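Local atomic coordinates of methylxanthine N1-demethylase NdmA (Pseudomonas putida, PDB entry 6ICN), a protein that catalyses the NADH-dependent N1-demethylation of caffeine to theobromine and formaldehyde, the first step of caffeine degradation, as a Rieske [2Fe-2S] oxygenase. Residues W35-T40 against K279-F284; N217-F222 against T244-F249; P248-L253 against V265-S270. One frame throughout, in Å; residues are numbered along the deposited sequence.

Contact 1 of 3, residues W35-T40 against K279-F284; sequences WHPVCT and KNFLIF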
loop_
_atom_site.group_PDB
_atom_site.type_symbol
_atom_site.label_atom_id
_atom_site.label_comp_id
_atom_site.label_asym_id
_atom_site.label_seq_id
_atom_site.Cartn_x
_atom_site.Cartn_y
_atom_site.Cartn_z
ATOM N N TRP A 35 1.780 -40.324 5.361
ATOM C CA TRP A 35 2.847 -39.377 5.040
ATOM C C TRP A 35 2.287 -38.219 4.227
ATOM O O TRP A 35 1.614 -38.433 3.213
ATOM C CB TRP A 35 3.953 -40.068 4.240
ATOM C CG TRP A 35 4.700 -41.135 5.012
ATOM C CD1 TRP A 35 4.338 -42.455 5.165
ATOM C CD2 TRP A 35 5.934 -40.973 5.728
ATOM N NE1 TRP A 35 5.273 -43.113 5.940
ATOM C CE2 TRP A 35 6.260 -42.228 6.292
ATOM C CE3 TRP A 35 6.793 -39.891 5.946
ATOM C CZ2 TRP A 35 7.414 -42.428 7.049
ATOM C CZ3 TRP A 35 7.936 -40.092 6.707
ATOM C CH2 TRP A 35 8.244 -41.356 7.233
ATOM N N HIS A 36 2.615 -36.994 4.636
ATOM C CA HIS A 36 2.228 -35.814 3.882
ATOM C C HIS A 36 3.457 -34.960 3.602
ATOM O O HIS A 36 4.305 -34.801 4.481
ATOM C CB HIS A 36 1.207 -34.968 4.655
ATOM C CG HIS A 36 -0.044 -35.711 5.027
ATOM N ND1 HIS A 36 -1.046 -35.984 4.118
ATOM C CD2 HIS A 36 -0.458 -36.214 6.213
ATOM C CE1 HIS A 36 -2.016 -36.648 4.728
ATOM N NE2 HIS A 36 -1.686 -36.800 6.002
ATOM N N PRO A 37 3.540 -34.348 2.419
ATOM C CA PRO A 37 4.648 -33.422 2.141
ATOM C C PRO A 37 4.393 -32.115 2.867
ATOM O O PRO A 37 3.253 -31.649 2.958
ATOM C CB PRO A 37 4.572 -33.232 0.621
ATOM C CG PRO A 37 3.064 -33.335 0.336
ATOM C CD PRO A 37 2.516 -34.336 1.352
ATOM N N VAL A 38 5.457 -31.509 3.384
ATOM C CA VAL A 38 5.296 -30.247 4.095
ATOM C C VAL A 38 6.083 -29.114 3.468
ATOM O O VAL A 38 5.715 -27.944 3.674
ATOM C CB VAL A 38 5.657 -30.386 5.587
ATOM C CG1 VAL A 38 4.669 -31.359 6.259
ATOM C CG2 VAL A 38 7.127 -30.846 5.783
ATOM N N CYS A 39 7.113 -29.410 2.693
ATOM C CA CYS A 39 7.914 -28.382 2.046
ATOM C C CYS A 39 8.783 -29.060 1.007
ATOM O O CYS A 39 8.941 -30.285 1.018
ATOM C CB CYS A 39 8.770 -27.620 3.065
ATOM S SG CYS A 39 10.067 -28.608 3.895
ATOM N N THR A 40 9.307 -28.260 0.082
ATOM C CA THR A 40 10.374 -28.755 -0.773
ATOM C C THR A 40 11.704 -28.666 -0.032
ATOM O O THR A 40 11.860 -27.901 0.930
ATOM C CB THR A 40 10.486 -27.952 -2.074
ATOM O OG1 THR A 40 10.892 -26.606 -1.770
ATOM C CG2 THR A 40 9.146 -27.930 -2.822
ATOM N N LYS A 279 -1.354 -26.568 1.017
ATOM C CA LYS A 279 -0.105 -26.215 0.359
ATOM C C LYS A 279 0.162 -27.323 -0.648
ATOM O O LYS A 279 0.321 -28.494 -0.267
ATOM C CB LYS A 279 1.026 -26.088 1.384
ATOM C CG LYS A 279 2.391 -25.799 0.784
ATOM C CD LYS A 279 3.439 -25.807 1.904
ATOM C CE LYS A 279 4.800 -25.395 1.352
ATOM N NZ LYS A 279 5.834 -25.311 2.454
ATOM N N ASN A 280 0.151 -26.974 -1.929
ATOM C CA ASN A 280 0.133 -27.962 -2.993
ATOM C C ASN A 280 1.473 -28.026 -3.711
ATOM O O ASN A 280 2.141 -27.007 -3.903
ATOM C CB ASN A 280 -1.001 -27.663 -3.969
ATOM C CG ASN A 280 -2.343 -27.641 -3.258
ATOM O OD1 ASN A 280 -2.864 -28.695 -2.880
ATOM N ND2 ASN A 280 -2.877 -26.444 -3.013
ATOM N N PHE A 281 1.860 -29.236 -4.110
ATOM C CA PHE A 281 3.128 -29.482 -4.782
ATOM C C PHE A 281 2.871 -30.122 -6.139
ATOM O O PHE A 281 2.057 -31.050 -6.249
ATOM C CB PHE A 281 4.026 -30.398 -3.928
ATOM C CG PHE A 281 4.312 -29.857 -2.545
ATOM C CD1 PHE A 281 3.407 -30.061 -1.497
ATOM C CD2 PHE A 281 5.480 -29.136 -2.287
ATOM C CE1 PHE A 281 3.666 -29.565 -0.216
ATOM C CE2 PHE A 281 5.742 -28.625 -1.003
ATOM C CZ PHE A 281 4.841 -28.832 0.029
ATOM N N LEU A 282 3.559 -29.627 -7.167
ATOM C CA LEU A 282 3.586 -30.256 -8.481
ATOM C C LEU A 282 5.031 -30.526 -8.871
ATOM O O LEU A 282 5.877 -29.618 -8.839
ATOM C CB LEU A 282 2.926 -29.386 -9.565
ATOM C CG LEU A 282 3.008 -30.014 -10.974
ATOM C CD1 LEU A 282 2.105 -31.249 -11.053
ATOM C CD2 LEU A 282 2.654 -29.009 -12.078
ATOM N N ILE A 283 5.315 -31.777 -9.204
ATOM C CA ILE A 283 6.565 -32.170 -9.838
ATOM C C ILE A 283 6.201 -32.717 -11.207
ATOM O O ILE A 283 5.256 -33.509 -11.320
ATOM C CB ILE A 283 7.306 -33.239 -9.015
ATOM C CG1 ILE A 283 7.463 -32.799 -7.565
ATOM C CG2 ILE A 283 8.678 -33.536 -9.625
ATOM C CD1 ILE A 283 8.136 -33.832 -6.685
ATOM N N PHE A 284 6.923 -32.310 -12.248
ATOM C CA PHE A 284 6.604 -32.854 -13.560
ATOM C C PHE A 284 7.874 -33.309 -14.259
ATOM O O PHE A 284 8.952 -32.730 -14.077
ATOM C CB PHE A 284 5.792 -31.870 -14.452
ATOM C CG PHE A 284 6.542 -30.639 -14.866
ATOM C CD1 PHE A 284 6.548 -29.513 -14.062
ATOM C CD2 PHE A 284 7.222 -30.603 -16.073
ATOM C CE1 PHE A 284 7.226 -28.373 -14.456
ATOM C CE2 PHE A 284 7.925 -29.470 -16.467
ATOM C CZ PHE A 284 7.928 -28.354 -15.655
#

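Contact 2 of 3, residues N217-F222 against T244-F249; sequences NGQFRF and TCSMPF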
loop_
_atom_site.group_PDB
_atom_site.type_symbol
_atom_site.label_atom_id
_atom_site.label_comp_id
_atom_site.label_asym_id
_atom_site.label_seq_id
_atom_site.Cartn_x
_atom_site.Cartn_y
_atom_site.Cartn_z
ATOM N N ASN A 217 -2.467 -51.974 -3.424
ATOM C CA ASN A 217 -1.352 -51.482 -2.608
ATOM C C ASN A 217 -1.603 -50.063 -2.100
ATOM O O ASN A 217 -0.688 -49.238 -2.037
ATOM C CB ASN A 217 -0.033 -51.541 -3.380
ATOM C CG ASN A 217 0.479 -52.958 -3.564
ATOM O OD1 ASN A 217 0.023 -53.897 -2.898
ATOM N ND2 ASN A 217 1.443 -53.118 -4.460
ATOM N N GLY A 218 -2.849 -49.775 -1.728
ATOM C CA GLY A 218 -3.177 -48.455 -1.214
ATOM C C GLY A 218 -3.232 -47.364 -2.262
ATOM O O GLY A 218 -3.164 -46.175 -1.911
ATOM N N GLN A 219 -3.357 -47.732 -3.534
ATOM C CA GLN A 219 -3.431 -46.799 -4.647
ATOM C C GLN A 219 -4.715 -47.024 -5.430
ATOM O O GLN A 219 -5.164 -48.164 -5.587
ATOM C CB GLN A 219 -2.240 -46.960 -5.595
ATOM C CG GLN A 219 -0.891 -47.010 -4.881
ATOM C CD GLN A 219 0.206 -47.559 -5.771
ATOM O OE1 GLN A 219 -0.067 -48.194 -6.789
ATOM N NE2 GLN A 219 1.453 -47.319 -5.391
ATOM N N PHE A 220 -5.302 -45.939 -5.931
ATOM C CA PHE A 220 -6.307 -46.039 -6.977
ATOM C C PHE A 220 -5.600 -46.021 -8.325
ATOM O O PHE A 220 -4.778 -45.134 -8.589
ATOM C CB PHE A 220 -7.308 -44.883 -6.885
ATOM C CG PHE A 220 -8.693 -45.295 -6.451
ATOM C CD1 PHE A 220 -9.220 -46.522 -6.830
ATOM C CD2 PHE A 220 -9.483 -44.439 -5.691
ATOM C CE1 PHE A 220 -10.507 -46.899 -6.442
ATOM C CE2 PHE A 220 -10.775 -44.817 -5.292
ATOM C CZ PHE A 220 -11.277 -46.045 -5.669
ATOM N N ARG A 221 -5.917 -46.994 -9.183
ATOM C CA ARG A 221 -5.345 -47.065 -10.521
ATOM C C ARG A 221 -6.460 -47.050 -11.555
ATOM O O ARG A 221 -7.434 -47.806 -11.435
ATOM C CB ARG A 221 -4.482 -48.321 -10.692
ATOM C CG ARG A 221 -3.344 -48.414 -9.692
ATOM C CD ARG A 221 -2.329 -49.439 -10.104
ATOM N NE ARG A 221 -1.284 -49.560 -9.098
ATOM C CZ ARG A 221 -0.230 -50.357 -9.220
ATOM N NH1 ARG A 221 -0.088 -51.098 -10.312
ATOM N NH2 ARG A 221 0.682 -50.407 -8.258
ATOM N N PHE A 222 -6.323 -46.186 -12.561
ATOM C CA PHE A 222 -7.298 -46.113 -13.647
ATOM C C PHE A 222 -6.676 -45.392 -14.840
ATOM O O PHE A 222 -5.717 -44.626 -14.693
ATOM C CB PHE A 222 -8.615 -45.443 -13.200
ATOM C CG PHE A 222 -8.445 -44.115 -12.473
ATOM C CD1 PHE A 222 -8.264 -44.074 -11.094
ATOM C CD2 PHE A 222 -8.527 -42.924 -13.171
ATOM C CE1 PHE A 222 -8.129 -42.844 -10.427
ATOM C CE2 PHE A 222 -8.394 -41.687 -12.521
ATOM C CZ PHE A 222 -8.188 -41.651 -11.151
ATOM N N THR A 244 -1.979 -43.332 -11.078
ATOM C CA THR A 244 -1.677 -44.118 -9.887
ATOM C C THR A 244 -1.787 -43.166 -8.709
ATOM O O THR A 244 -0.932 -42.288 -8.539
ATOM C CB THR A 244 -0.281 -44.731 -9.948
ATOM O OG1 THR A 244 -0.139 -45.473 -11.160
ATOM C CG2 THR A 244 -0.057 -45.634 -8.752
ATOM N N CYS A 245 -2.840 -43.311 -7.917
ATOM C CA CYS A 245 -3.168 -42.329 -6.884
ATOM C C CYS A 245 -2.913 -42.951 -5.520
ATOM O O CYS A 245 -3.731 -43.732 -5.029
ATOM C CB CYS A 245 -4.615 -41.868 -7.013
ATOM S SG CYS A 245 -5.041 -41.196 -8.645
ATOM N N SER A 246 -1.778 -42.605 -4.912
ATOM C CA SER A 246 -1.464 -43.070 -3.559
ATOM C C SER A 246 -2.397 -42.396 -2.558
ATOM O O SER A 246 -2.344 -41.177 -2.371
ATOM C CB SER A 246 -0.005 -42.779 -3.221
ATOM O OG SER A 246 0.869 -43.494 -4.079
ATOM N N MET A 247 -3.258 -43.176 -1.911
ATOM C CA MET A 247 -4.255 -42.584 -1.010
ATOM C C MET A 247 -3.575 -41.979 0.194
ATOM O O MET A 247 -2.622 -42.566 0.716
ATOM C CB MET A 247 -5.298 -43.624 -0.570
ATOM C CG MET A 247 -6.137 -44.125 -1.740
ATOM S SD MET A 247 -7.279 -42.831 -2.329
ATOM C CE MET A 247 -8.433 -42.811 -0.992
ATOM N N PRO A 248 -4.072 -40.830 0.674
ATOM C CA PRO A 248 -5.288 -40.125 0.238
ATOM C C PRO A 248 -5.123 -38.976 -0.750
ATOM O O PRO A 248 -6.118 -38.615 -1.368
ATOM C CB PRO A 248 -5.835 -39.556 1.541
ATOM C CG PRO A 248 -4.610 -39.309 2.380
ATOM C CD PRO A 248 -3.594 -40.348 1.984
ATOM N N PHE A 249 -3.942 -38.364 -0.883
ATOM C CA PHE A 249 -3.893 -37.071 -1.567
ATOM C C PHE A 249 -2.882 -36.966 -2.699
ATOM O O PHE A 249 -2.740 -35.877 -3.275
ATOM C CB PHE A 249 -3.609 -35.948 -0.555
ATOM C CG PHE A 249 -4.655 -35.811 0.515
ATOM C CD1 PHE A 249 -6.016 -35.845 0.205
ATOM C CD2 PHE A 249 -4.278 -35.644 1.834
ATOM C CE1 PHE A 249 -6.974 -35.739 1.211
ATOM C CE2 PHE A 249 -5.227 -35.527 2.851
ATOM C CZ PHE A 249 -6.591 -35.580 2.529
HETATM O O HOH W 1 -1.416 -45.019 0.420
HETATM O O HOH W 2 1.839 -45.943 -2.757
#

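Contact 3 of 3, residues P248-L253 against V265-S270; sequences PFAINL and VLFNVS. With CFF (caffeine), chain F.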
loop_
_atom_site.group_PDB
_atom_site.type_symbol
_atom_site.label_atom_id
_atom_site.label_comp_id
_atom_site.label_asym_id
_atom_site.label_seq_id
_atom_site.Cartn_x
_atom_site.Cartn_y
_atom_site.Cartn_z
ATOM N N PRO A 248 -4.072 -40.830 0.674
ATOM C CA PRO A 248 -5.288 -40.125 0.238
ATOM C C PRO A 248 -5.123 -38.976 -0.750
ATOM O O PRO A 248 -6.118 -38.615 -1.368
ATOM C CB PRO A 248 -5.835 -39.556 1.541
ATOM C CG PRO A 248 -4.610 -39.309 2.380
ATOM C CD PRO A 248 -3.594 -40.348 1.984
ATOM N N PHE A 249 -3.942 -38.364 -0.883
ATOM C CA PHE A 249 -3.893 -37.071 -1.567
ATOM C C PHE A 249 -2.882 -36.966 -2.699
ATOM O O PHE A 249 -2.740 -35.877 -3.275
ATOM C CB PHE A 249 -3.609 -35.948 -0.555
ATOM C CG PHE A 249 -4.655 -35.811 0.515
ATOM C CD1 PHE A 249 -6.016 -35.845 0.205
ATOM C CD2 PHE A 249 -4.278 -35.644 1.834
ATOM C CE1 PHE A 249 -6.974 -35.739 1.211
ATOM C CE2 PHE A 249 -5.227 -35.527 2.851
ATOM C CZ PHE A 249 -6.591 -35.580 2.529
ATOM N N ALA A 250 -2.167 -38.025 -3.033
ATOM C CA ALA A 250 -1.126 -37.943 -4.054
ATOM C C ALA A 250 -1.622 -38.531 -5.363
ATOM O O ALA A 250 -2.239 -39.599 -5.371
ATOM C CB ALA A 250 0.137 -38.669 -3.602
ATOM N N ILE A 251 -1.347 -37.840 -6.469
ATOM C CA ILE A 251 -1.736 -38.299 -7.800
ATOM C C ILE A 251 -0.513 -38.353 -8.705
ATOM O O ILE A 251 0.162 -37.337 -8.913
ATOM C CB ILE A 251 -2.817 -37.407 -8.425
ATOM C CG1 ILE A 251 -4.077 -37.410 -7.550
ATOM C CG2 ILE A 251 -3.129 -37.837 -9.860
ATOM C CD1 ILE A 251 -4.948 -36.208 -7.814
ATOM N N ASN A 252 -0.243 -39.534 -9.273
ATOM C CA ASN A 252 0.786 -39.711 -10.289
ATOM C C ASN A 252 0.075 -39.947 -11.615
ATOM O O ASN A 252 -0.614 -40.962 -11.784
ATOM C CB ASN A 252 1.711 -40.876 -9.935
ATOM C CG ASN A 252 2.892 -40.994 -10.889
ATOM O OD1 ASN A 252 3.956 -40.414 -10.650
ATOM N ND2 ASN A 252 2.716 -41.749 -11.969
ATOM N N LEU A 253 0.205 -38.994 -12.546
ATOM C CA LEU A 253 -0.459 -39.070 -13.846
ATOM C C LEU A 253 0.598 -39.209 -14.940
ATOM O O LEU A 253 1.368 -38.275 -15.195
ATOM C CB LEU A 253 -1.342 -37.841 -14.084
ATOM C CG LEU A 253 -1.895 -37.663 -15.502
ATOM C CD1 LEU A 253 -2.701 -38.899 -15.947
ATOM C CD2 LEU A 253 -2.774 -36.404 -15.587
ATOM N N VAL A 265 4.921 -36.751 -17.193
ATOM C CA VAL A 265 4.393 -37.237 -15.920
ATOM C C VAL A 265 4.093 -36.042 -15.024
ATOM O O VAL A 265 4.943 -35.160 -14.862
ATOM C CB VAL A 265 5.378 -38.187 -15.216
ATOM C CG1 VAL A 265 4.757 -38.752 -13.947
ATOM C CG2 VAL A 265 5.819 -39.314 -16.164
ATOM N N LEU A 266 2.901 -36.024 -14.436
ATOM C CA LEU A 266 2.513 -35.010 -13.461
ATOM C C LEU A 266 2.331 -35.675 -12.107
ATOM O O LEU A 266 1.565 -36.639 -11.978
ATOM C CB LEU A 266 1.221 -34.301 -13.865
ATOM C CG LEU A 266 1.238 -33.633 -15.234
ATOM C CD1 LEU A 266 -0.192 -33.377 -15.680
ATOM C CD2 LEU A 266 2.027 -32.322 -15.179
ATOM N N PHE A 267 3.026 -35.169 -11.097
ATOM C CA PHE A 267 2.906 -35.687 -9.741
ATOM C C PHE A 267 2.399 -34.544 -8.879
ATOM O O PHE A 267 3.103 -33.544 -8.675
ATOM C CB PHE A 267 4.244 -36.233 -9.241
ATOM C CG PHE A 267 4.221 -36.721 -7.822
ATOM C CD1 PHE A 267 3.688 -37.969 -7.499
ATOM C CD2 PHE A 267 4.749 -35.942 -6.801
ATOM C CE1 PHE A 267 3.694 -38.420 -6.196
ATOM C CE2 PHE A 267 4.755 -36.387 -5.472
ATOM C CZ PHE A 267 4.227 -37.629 -5.168
ATOM N N ASN A 268 1.168 -34.668 -8.406
ATOM C CA ASN A 268 0.538 -33.601 -7.637
ATOM C C ASN A 268 0.139 -34.137 -6.273
ATOM O O ASN A 268 -0.494 -35.195 -6.180
ATOM C CB ASN A 268 -0.682 -33.037 -8.383
ATOM C CG ASN A 268 -1.166 -31.715 -7.785
ATOM O OD1 ASN A 268 -2.060 -31.717 -6.937
ATOM N ND2 ASN A 268 -0.553 -30.580 -8.206
ATOM N N VAL A 269 0.520 -33.427 -5.212
ATOM C CA VAL A 269 0.149 -33.839 -3.858
ATOM C C VAL A 269 -0.157 -32.603 -3.006
ATOM O O VAL A 269 0.501 -31.562 -3.126
ATOM C CB VAL A 269 1.250 -34.732 -3.236
ATOM C CG1 VAL A 269 2.630 -34.013 -3.225
ATOM C CG2 VAL A 269 0.848 -35.226 -1.840
ATOM N N SER A 270 -1.173 -32.717 -2.153
ATOM C CA SER A 270 -1.628 -31.620 -1.304
ATOM C C SER A 270 -1.211 -31.872 0.139
ATOM O O SER A 270 -1.469 -32.954 0.682
ATOM C CB SER A 270 -3.156 -31.452 -1.355
ATOM O OG SER A 270 -3.645 -31.244 -2.668
HETATM N N1 CFF F . -4.364 -31.630 -14.620
HETATM C C2 CFF F . -4.289 -32.290 -15.821
HETATM C C10 CFF F . -5.401 -31.984 -13.668
HETATM C C6 CFF F . -3.496 -30.661 -14.319
HETATM N N3 CFF F . -3.324 -31.962 -16.717
HETATM O O11 CFF F . -5.070 -33.153 -16.082
HETATM C C12 CFF F . -3.236 -32.656 -17.999
HETATM C C4 CFF F . -2.444 -30.979 -16.416
HETATM C C5 CFF F . -2.512 -30.335 -15.234
HETATM N N9 CFF F . -1.411 -30.464 -17.106
HETATM O O13 CFF F . -3.566 -30.085 -13.267
HETATM N N7 CFF F . -1.515 -29.432 -15.196
HETATM C C8 CFF F . -0.840 -29.512 -16.349
HETATM C C14 CFF F . -1.011 -28.435 -14.267
HETATM O O HOH W 3 -4.903 -33.346 -3.247
HETATM O O HOH W 4 -3.483 -33.785 -5.052
#

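Contact 1 of 3, residues W35-T40 against K279-F284
The side chain of Lys279 is fully extended, CG anti to the backbone N (chi1 177°), and this straight chain carries its ammonium group across to the backbone of strand 35-40. There Lys279 NZ donates a hydrogen bond of 2.9 Å to Val38 O, arriving with only a modest tilt from the carbonyl plane, while CD and CE run past the same oxygen. A salt bridge to Glu43 gives the buried ammonium a second partner, so its charge is met by a carboxylate as well as a carbonyl. Phe281 reaches the same strand by another route: its CG stands anti to its own carbonyl carbon (chi1 -57°), and the ring lies against residues 37-40. At its far end Phe281 CZ lies 3.5 Å from Cys39 N. Two side chains flank the ring: Pro37 CG meets Phe281 CD1 at 3.8 Å, and on the other side the methyl Thr40 CG2 touches Phe281 CD2 at 3.9 Å, at the ring edge and in its plane. The example illustrates how two sheets, their strands crossing at 82° with axes 8.0 Å apart, meet without a backbone-to-backbone hydrogen bond: side chains of strand 277-286 reach backbone and side chains of strand 35-40. Thr40 also N-caps helix 41-47, its OG1 accepting from Glu43 N. Strand 35-40 borders the Rieske-side sheet next to strand 140-144, whereas strand 277-286 runs between strands 166-175 and 263-274 of the C-terminal sheet.

Contact 2 of 3, residues N217-F222 against T244-F249
Gln219 OE1, which rests 3.2 Å from the methyl Thr244 CG2 on the neighbouring strand, is gripped side-on by two nitrogens of Arg221. Arg221 NE donates to Gln219 OE1 at 2.9 Å, nearly along the C=O axis, and Arg221 NH2 reaches the same oxygen at 2.8 Å from a tilted direction. The oxygen lies at the guanidinium edge, in its plane. The opposite amide end is tied by a water that accepts from Gln219 NE2 and bonds to Ser246 OG, itself bonded to Tyr156 N; together these attachments restrain the amide's rotation. On the other face Phe220, Phe222 and Cys245 gather: Cys245 SG sits 4.9 Å from the centroid of the Phe222 ring in an oblique sulfur-aromatic contact. Met247 SD makes a looser Met-aromatic contact with Phe220, whose ring meets Trp338 of helix 330-348 edge-to-face. Between the two faces runs the antiparallel ladder. Phe220 and Cys245 form a hydrogen-bonded pair, with Cys245 N 2.7 Å from Phe220 O, and Met247 N extends it to Gly218 O at 3.0 Å and 169°. This antiparallel sheet, with helix 293-313 packed on its strand 277-286, is consistent with the helix-grip fold of Rieske oxygenase catalytic domains.

Contact 3 of 3, residues P248-L253 against V265-S270
The side chains of Asn252 and Phe267 cross at about a right angle, with amide and ring planes 56° apart and Asn252 OD1 4.0 Å from Phe267 CD1. Val265 CG1 packs beside the same amide, whose oxygen accepts from Ser158 N. Further back, the Phe249 ring carries Pro248 CG 3.7 Å above one face, offset toward the rim, while Ser270 O approaches it obliquely. The third flat group is caffeine. Leu266 CD1 stands over its purine face, 3.4 Å from caffeine C4, because Leu266 CG lies anti to the carbonyl carbon (chi1 -57°) and the chain then continues extended toward the ligand. Leu253 runs alongside in the same direction, its CD2 4.0 Å from Leu266 CD1 and also near caffeine O11. The backbones beneath are firmly laced as a hairpin: Leu253 with Leu266 and Ile251 with Asn268 are hydrogen-bonded pairs, and Leu253 N meets Leu266 O at 2.8 Å and 171°. Beyond the Ile251-Asn268 pair a water can donate to Phe249 O at 2.8 Å or to Asn268 OD1; Asn268 ND2 bonds to Tyr173 OH. Ser270 N, buried nearby, has no partner in the model. The chemistry thus differs along the hairpin: near Phe249 O, water, Asn268 and Ser270 bring polar groups together, whereas at the other end Leu266 meets caffeine by van der Waals contact, with Leu253 close by.

How the contacts relate
The three contacts all reach one sheet, contact 1 joining it to the Rieske-side sheet. Contacts 1 and 3, with centres about 9 Å apart, lie on the adjacent strands 277-286 and 263-274, joined by a probable hydrogen bond of 2.7 Å between Asn280 OD1 and Ser270 OG. Contacts 2 and 3, also about 9 Å apart between centres, share Pro248 and Phe249; Thr244 N to Asn252 O, 2.8 Å, probably links their strands. Contacts 1 and 2 meet where His36 CE1 packs 3.8 Å from Phe249 CD2. Contact 3 touches caffeine directly, and its Asn268 side chain is about 10 Å from the cobalt; the Phe222 and Phe281 side chains remain about 10 and 12 Å from caffeine.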